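FAD-binding oxidoreductase (Gulosibacter chungangensis, PDB 7PBG) oxidises 4-ethylphenol by means of a covalently bound FAD, dehydrogenating the substrate's ethyl group, probably to give 4-vinylphenol. Local coordinates at residues Pro264-Ile267 against Gly268-Pro271; Asp303-Lys306 against Gln307-Val310; Asn493-Ile496 against Gln497-Ser500. One frame throughout, in Å; residues are numbered along the deposited sequence.

Contact 1 (Pro264-Ile267 against Gly268-Pro271)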
loop_
_atom_site.group_PDB
_atom_site.type_symbol
_atom_site.label_atom_id
_atom_site.label_comp_id
_atom_site.label_asym_id
_atom_site.label_seq_id
_atom_site.Cartn_x
_atom_site.Cartn_y
_atom_site.Cartn_z
ATOM N N PRO A 264 -14.843 6.383 16.455
ATOM C CA PRO A 264 -14.284 7.733 16.545
ATOM C C PRO A 264 -12.978 7.788 17.354
ATOM O O PRO A 264 -12.236 8.747 17.142
ATOM C CB PRO A 264 -15.397 8.565 17.199
ATOM C CG PRO A 264 -16.218 7.533 17.935
ATOM C CD PRO A 264 -16.204 6.342 17.006
ATOM N N LEU A 265 -12.737 6.791 18.221
ATOM C CA LEU A 265 -11.486 6.695 18.995
ATOM C C LEU A 265 -10.337 6.126 18.171
ATOM O O LEU A 265 -9.192 6.283 18.582
ATOM C CB LEU A 265 -11.689 5.815 20.219
ATOM C CG LEU A 265 -12.701 6.347 21.227
ATOM C CD1 LEU A 265 -12.954 5.277 22.252
ATOM C CD2 LEU A 265 -12.245 7.683 21.834
ATOM N N ARG A 266 -10.648 5.394 17.102
ATOM C CA ARG A 266 -9.657 4.716 16.254
ATOM C C ARG A 266 -9.371 5.488 14.959
ATOM O O ARG A 266 -8.254 5.405 14.455
ATOM C CB ARG A 266 -10.208 3.335 15.906
ATOM C CG ARG A 266 -9.336 2.579 14.916
ATOM C CD ARG A 266 -7.957 2.308 15.540
ATOM N NE ARG A 266 -7.153 1.697 14.496
ATOM C CZ ARG A 266 -5.852 1.867 14.326
ATOM N NH1 ARG A 266 -5.182 2.706 15.105
ATOM N NH2 ARG A 266 -5.255 1.318 13.280
ATOM N N ILE A 267 -10.377 6.159 14.385
ATOM C CA ILE A 267 -10.230 6.557 12.963
ATOM C C ILE A 267 -9.061 7.561 12.825
ATOM O O ILE A 267 -8.503 7.637 11.749
ATOM C CB ILE A 267 -11.568 7.114 12.443
ATOM C CG1 ILE A 267 -11.515 7.260 10.925
ATOM C CG2 ILE A 267 -11.941 8.402 13.147
ATOM C CD1 ILE A 267 -12.856 7.269 10.252
ATOM N N GLY A 268 -8.789 8.374 13.855
ATOM C CA GLY A 268 -7.701 9.367 13.878
ATOM C C GLY A 268 -6.407 8.765 14.433
ATOM O O GLY A 268 -5.445 9.482 14.582
ATOM N N MET A 269 -6.361 7.456 14.696
ATOM C CA MET A 269 -5.173 6.678 15.175
ATOM C C MET A 269 -4.801 7.043 16.603
ATOM O O MET A 269 -3.687 6.661 17.065
ATOM C CB MET A 269 -3.941 6.877 14.276
ATOM C CG MET A 269 -4.124 6.304 12.891
ATOM S SD MET A 269 -2.736 6.879 11.867
ATOM C CE MET A 269 -3.208 6.325 10.231
ATOM N N ALA A 270 -5.700 7.699 17.301
ATOM C CA ALA A 270 -5.528 8.103 18.709
ATOM C C ALA A 270 -6.903 8.457 19.239
ATOM O O ALA A 270 -7.681 9.100 18.521
ATOM C CB ALA A 270 -4.558 9.256 18.830
ATOM N N PRO A 271 -7.247 8.093 20.495
ATOM C CA PRO A 271 -6.354 7.342 21.400
ATOM C C PRO A 271 -6.218 5.833 21.184
ATOM O O PRO A 271 -5.385 5.214 21.781
ATOM C CB PRO A 271 -7.069 7.552 22.740
ATOM C CG PRO A 271 -8.509 7.547 22.368
ATOM C CD PRO A 271 -8.516 8.422 21.147
HETATM O O HOH W 1 -9.618 8.981 16.609
#

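Contact 2 (Asp303-Lys306 against Gln307-Val310)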
loop_
_atom_site.group_PDB
_atom_site.type_symbol
_atom_site.label_atom_id
_atom_site.label_comp_id
_atom_site.label_asym_id
_atom_site.label_seq_id
_atom_site.Cartn_x
_atom_site.Cartn_y
_atom_site.Cartn_z
ATOM N N ASP A 303 -27.517 -20.004 26.463
ATOM C CA ASP A 303 -27.272 -18.708 27.137
ATOM C C ASP A 303 -26.711 -18.981 28.533
ATOM O O ASP A 303 -25.847 -18.236 28.996
ATOM C CB ASP A 303 -28.548 -17.875 27.205
ATOM C CG ASP A 303 -29.013 -17.395 25.841
ATOM O OD1 ASP A 303 -28.304 -17.654 24.853
ATOM O OD2 ASP A 303 -30.096 -16.788 25.771
ATOM N N GLU A 304 -27.221 -20.002 29.218
ATOM C CA GLU A 304 -26.778 -20.231 30.596
ATOM C C GLU A 304 -25.301 -20.668 30.575
ATOM O O GLU A 304 -24.543 -20.237 31.503
ATOM C CB GLU A 304 -27.677 -21.256 31.286
ATOM C CG GLU A 304 -29.090 -20.746 31.518
ATOM C CD GLU A 304 -30.035 -20.790 30.321
ATOM O OE1 GLU A 304 -31.123 -20.165 30.432
ATOM O OE2 GLU A 304 -29.709 -21.424 29.260
ATOM N N ALA A 305 -24.878 -21.463 29.593
ATOM C CA ALA A 305 -23.455 -21.889 29.482
ATOM C C ALA A 305 -22.590 -20.653 29.237
ATOM O O ALA A 305 -21.554 -20.540 29.879
ATOM C CB ALA A 305 -23.226 -22.933 28.401
ATOM N N LYS A 306 -23.034 -19.718 28.401
ATOM C CA LYS A 306 -22.225 -18.513 28.088
ATOM C C LYS A 306 -22.149 -17.638 29.340
ATOM O O LYS A 306 -21.107 -17.067 29.581
ATOM C CB LYS A 306 -22.802 -17.819 26.853
ATOM C CG LYS A 306 -22.665 -18.682 25.608
ATOM C CD LYS A 306 -23.463 -18.118 24.456
ATOM C CE LYS A 306 -23.462 -18.963 23.198
ATOM N NZ LYS A 306 -24.322 -18.333 22.141
ATOM N N GLN A 307 -23.216 -17.566 30.102
ATOM C CA GLN A 307 -23.260 -16.775 31.345
ATOM C C GLN A 307 -22.301 -17.423 32.345
ATOM O O GLN A 307 -21.636 -16.706 33.080
ATOM C CB GLN A 307 -24.672 -16.641 31.898
ATOM C CG GLN A 307 -24.750 -15.551 32.946
ATOM C CD GLN A 307 -24.453 -14.176 32.379
ATOM O OE1 GLN A 307 -25.073 -13.754 31.396
ATOM N NE2 GLN A 307 -23.504 -13.474 32.975
ATOM N N ARG A 308 -22.282 -18.734 32.430
ATOM C CA ARG A 308 -21.302 -19.419 33.320
ATOM C C ARG A 308 -19.872 -18.991 32.943
ATOM O O ARG A 308 -19.044 -18.699 33.830
ATOM C CB ARG A 308 -21.426 -20.949 33.281
ATOM C CG ARG A 308 -22.697 -21.478 33.917
ATOM C CD ARG A 308 -22.595 -22.982 34.088
ATOM N NE ARG A 308 -22.919 -23.739 32.899
ATOM C CZ ARG A 308 -24.131 -23.995 32.448
ATOM N NH1 ARG A 308 -25.180 -23.541 33.119
ATOM N NH2 ARG A 308 -24.299 -24.738 31.348
ATOM N N MET A 309 -19.536 -18.951 31.652
ATOM C CA MET A 309 -18.223 -18.463 31.169
ATOM C C MET A 309 -17.989 -17.036 31.689
ATOM O O MET A 309 -16.921 -16.775 32.263
ATOM C CB MET A 309 -18.136 -18.488 29.651
ATOM C CG MET A 309 -18.353 -19.843 29.057
ATOM S SD MET A 309 -18.420 -19.700 27.272
ATOM C CE MET A 309 -19.185 -21.251 26.807
ATOM N N VAL A 310 -18.950 -16.137 31.451
ATOM C CA VAL A 310 -18.809 -14.725 31.874
ATOM C C VAL A 310 -18.519 -14.699 33.366
ATOM O O VAL A 310 -17.603 -13.955 33.772
ATOM C CB VAL A 310 -20.038 -13.860 31.526
ATOM C CG1 VAL A 310 -19.916 -12.506 32.192
ATOM C CG2 VAL A 310 -20.178 -13.794 30.026
#

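Contact 3 (Asn493-Ile496 against Gln497-Ser500)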
loop_
_atom_site.group_PDB
_atom_site.type_symbol
_atom_site.label_atom_id
_atom_site.label_comp_id
_atom_site.label_asym_id
_atom_site.label_seq_id
_atom_site.Cartn_x
_atom_site.Cartn_y
_atom_site.Cartn_z
ATOM N N ASN A 493 -19.760 -6.000 -13.270
ATOM C CA ASN A 493 -19.458 -6.022 -14.707
ATOM C C ASN A 493 -19.022 -7.424 -15.150
ATOM O O ASN A 493 -17.923 -7.593 -15.726
ATOM C CB ASN A 493 -18.469 -4.922 -15.077
ATOM C CG ASN A 493 -18.346 -4.789 -16.574
ATOM O OD1 ASN A 493 -19.277 -5.168 -17.278
ATOM N ND2 ASN A 493 -17.217 -4.294 -17.055
ATOM N N ASN A 494 -19.874 -8.433 -14.871
ATOM C CA ASN A 494 -19.640 -9.801 -15.377
ATOM C C ASN A 494 -18.276 -10.290 -14.874
ATOM O O ASN A 494 -17.486 -10.808 -15.682
ATOM C CB ASN A 494 -19.712 -9.880 -16.897
ATOM C CG ASN A 494 -21.061 -9.488 -17.461
ATOM O OD1 ASN A 494 -22.105 -9.979 -17.041
ATOM N ND2 ASN A 494 -21.034 -8.574 -18.401
ATOM N N HIS A 495 -17.962 -9.985 -13.613
ATOM C CA HIS A 495 -16.746 -10.499 -12.935
ATOM C C HIS A 495 -15.485 -9.943 -13.610
ATOM O O HIS A 495 -14.474 -10.691 -13.782
ATOM C CB HIS A 495 -16.749 -12.028 -12.910
ATOM C CG HIS A 495 -17.907 -12.614 -12.201
ATOM N ND1 HIS A 495 -19.131 -12.789 -12.836
ATOM C CD2 HIS A 495 -18.086 -12.940 -10.910
ATOM C CE1 HIS A 495 -19.990 -13.290 -11.972
ATOM N NE2 HIS A 495 -19.367 -13.408 -10.772
ATOM N N ILE A 496 -15.497 -8.636 -13.925
ATOM C CA ILE A 496 -14.328 -7.996 -14.588
ATOM C C ILE A 496 -13.089 -8.175 -13.693
ATOM O O ILE A 496 -12.020 -8.292 -14.241
ATOM C CB ILE A 496 -14.599 -6.544 -15.007
ATOM C CG1 ILE A 496 -13.464 -5.972 -15.870
ATOM C CG2 ILE A 496 -14.914 -5.670 -13.803
ATOM C CD1 ILE A 496 -13.112 -6.748 -17.126
ATOM N N GLN A 497 -13.249 -8.261 -12.372
ATOM C CA GLN A 497 -12.104 -8.455 -11.456
ATOM C C GLN A 497 -11.442 -9.784 -11.758
ATOM O O GLN A 497 -10.218 -9.800 -12.037
ATOM C CB GLN A 497 -12.511 -8.420 -9.996
ATOM C CG GLN A 497 -12.108 -7.143 -9.321
ATOM C CD GLN A 497 -12.342 -7.140 -7.829
ATOM O OE1 GLN A 497 -12.342 -8.166 -7.127
ATOM N NE2 GLN A 497 -12.546 -5.941 -7.338
ATOM N N ARG A 498 -12.225 -10.870 -11.690
ATOM C CA ARG A 498 -11.718 -12.227 -12.004
ATOM C C ARG A 498 -11.093 -12.227 -13.394
ATOM O O ARG A 498 -10.038 -12.838 -13.578
ATOM C CB ARG A 498 -12.847 -13.273 -11.950
ATOM C CG ARG A 498 -12.448 -14.718 -12.246
ATOM C CD ARG A 498 -13.728 -15.560 -12.454
ATOM N NE ARG A 498 -14.234 -15.412 -13.823
ATOM C CZ ARG A 498 -15.515 -15.326 -14.185
ATOM N NH1 ARG A 498 -16.480 -15.425 -13.291
ATOM N NH2 ARG A 498 -15.830 -15.144 -15.458
ATOM N N ARG A 499 -11.773 -11.679 -14.389
ATOM C CA ARG A 499 -11.266 -11.700 -15.780
ATOM C C ARG A 499 -9.927 -10.927 -15.873
ATOM O O ARG A 499 -9.102 -11.320 -16.656
ATOM C CB ARG A 499 -12.363 -11.184 -16.725
ATOM C CG ARG A 499 -13.567 -12.113 -16.785
ATOM C CD ARG A 499 -14.571 -11.803 -17.864
ATOM N NE ARG A 499 -15.354 -10.623 -17.584
ATOM C CZ ARG A 499 -15.419 -9.524 -18.323
ATOM N NH1 ARG A 499 -14.684 -9.367 -19.415
ATOM N NH2 ARG A 499 -16.221 -8.552 -17.959
ATOM N N SER A 500 -9.725 -9.872 -15.105
ATOM C CA SER A 500 -8.482 -9.094 -15.108
ATOM C C SER A 500 -7.406 -9.906 -14.388
ATOM O O SER A 500 -6.303 -10.005 -14.902
ATOM C CB SER A 500 -8.694 -7.749 -14.476
ATOM O OG SER A 500 -9.661 -7.006 -15.208
#

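Contact 1 (Pro264-Ile267 against Gly268-Pro271)
L265 turns CG back beside its own backbone N (chi1 -63°); with CD1 anti (chi2 171°), it is the other methyl, CD2, that meets the ring of P271, 3.8 Å from CG of that proline. The two side chains bridge a type I beta turn, R266 to M269, by which the chain reverses as it leaves helix 255-266. The turn is closed by M269 N donating to R266 O at 2.8 Å, with an N-H...O angle of 155°; the donor stands above the carbonyl plane. M269 then takes a positive phi, and a cis peptide precedes P271, whose CD lies 3.4 Å from L265 O. The case illustrates how a turn, a water and a leucine-proline contact fold the chain after a helix back toward it. Around it, Y334 of helix 328-342 packs on A270 and P271, the R266 guanidinium bonds to the carbonyls of G434 and L272, and W178 of the second subunit touches M269. One water links the carbonyls of P264 and A270, which flank the turn, to G268 N within it. It accepts from G268 N at 2.9 Å and donates both to P264 O at 2.7 Å and to A270 O at 2.7 Å.

Contact 2 (Asp303-Lys306 against Gln307-Val310)
K306, A305 and R308 carry most of this contact, the first two turns of helix 303-313, in which the side chains of R308, M309 and V310 rest on carbonyls of the preceding turn. The frame is the regular alpha-helical ladder: Q307 N, R308 N, M309 N and V310 N donate in turn to the carbonyls of D303, E304, A305 and K306. R308 is the informative side chain. Its CG lies close to E304 O, at 3.3 Å, and the bend at chi3 (-82°) folds the guanidinium back along the helix. There one face lies over the chain: E304 O and A305 CA both sit against it, A305 CA 3.4 Å above the guanidinium plane and off centre toward the rim, while NH2 comes to 3.6 Å from A305 CB. R308 NH2 is further held by the carbonyl of W294. The E304 carboxylate makes no ion pair with this group, OE2 staying 6.3 Å from R308 NH1. A305 contributes more than its methyl, because its carbonyl oxygen receives M309 N and has M309 CG against it at 3.4 Å. K306 meets the next turn chiefly through its carbonyl, which has M309 CB at 3.3 Å from K306 O, while its extended side chain leads away from that turn. Helix 281-288 packs here through V281, which touches K306, M309 and V310, while A285 meets M309; the Q307 amide bonds to H317 and D311. Such a segment exemplifies side chains packing on the main chain of their own helix. K306 O displays it compactly: it accepts V310 N at 3.0 Å while V310 CG2 lies 3.4 Å from it.

Contact 3 (Asn493-Ile496 against Gln497-Ser500)
N493, N494 and H495, whose carbonyls receive R499, have positive phi and psi, a left-handed backbone turn, and from I496 onward helix 492-508 is right-handed. This change of hand is bridged by R499, whose side chain packs back among N493, N494, H495 and I496. Its backbone N donates almost straight to H495 O at 2.9 Å, while its side chain reaches back over the left-handed residues. The bend at chi3 (-73°) brings the edge of the guanidinium to two successive carbonyls: NE donates to N494 O at 2.9 Å with an N-H...O angle of 157°, and NH2 to N493 O at 3.0 Å, with a weak second bond from NH2 to N494 O. Both acceptors lie near the guanidinium plane, which fixes the rotation of that plane. One of its faces is met by I496 CD1, 3.5 Å above the plane and off centre. NH1 continues outward to a salt bridge with E190 of the second subunit, which also receives the N493 amide; V191 of that subunit bonds to the same amide and packs on I496. The contact thus exemplifies one arginine tying an irregular helix start to a dimer interface. The neighbouring R498 turns to H495. Its NH1 lies over one face of the imidazole, off centre, 3.3 Å from H495 CG, and the guanidinium face covers H495 CB, the planes 19° apart. E502 pairs with R498 NE, and the carbonyl of E488 holds H495 NE2. I496 O accepts two bonds from S500, one turn on: S500 N and S500 OG, each 2.9 Å away, reach it from opposite faces of the carbonyl plane.

In the fold
The three contacts are local and follow one another along the chain without touching. Centre to centre, contact 1 lies about 32 Å from contact 2 and about 35 Å from contact 3, while contacts 2 and 3 are about 46 Å apart. Contact 1 runs into the loop leading to strand 277-280 of the eight-stranded antiparallel sheet, and its R266 side chain is about 10 Å from those of V167 and Y169, which bind FAD. Contacts 2 and 3 lie away from the known FAD-binding residues. Contacts 1 and 3, about 22 Å apart at their nearest atoms, both meet the second subunit; no other chain of the assembly touches contact 2.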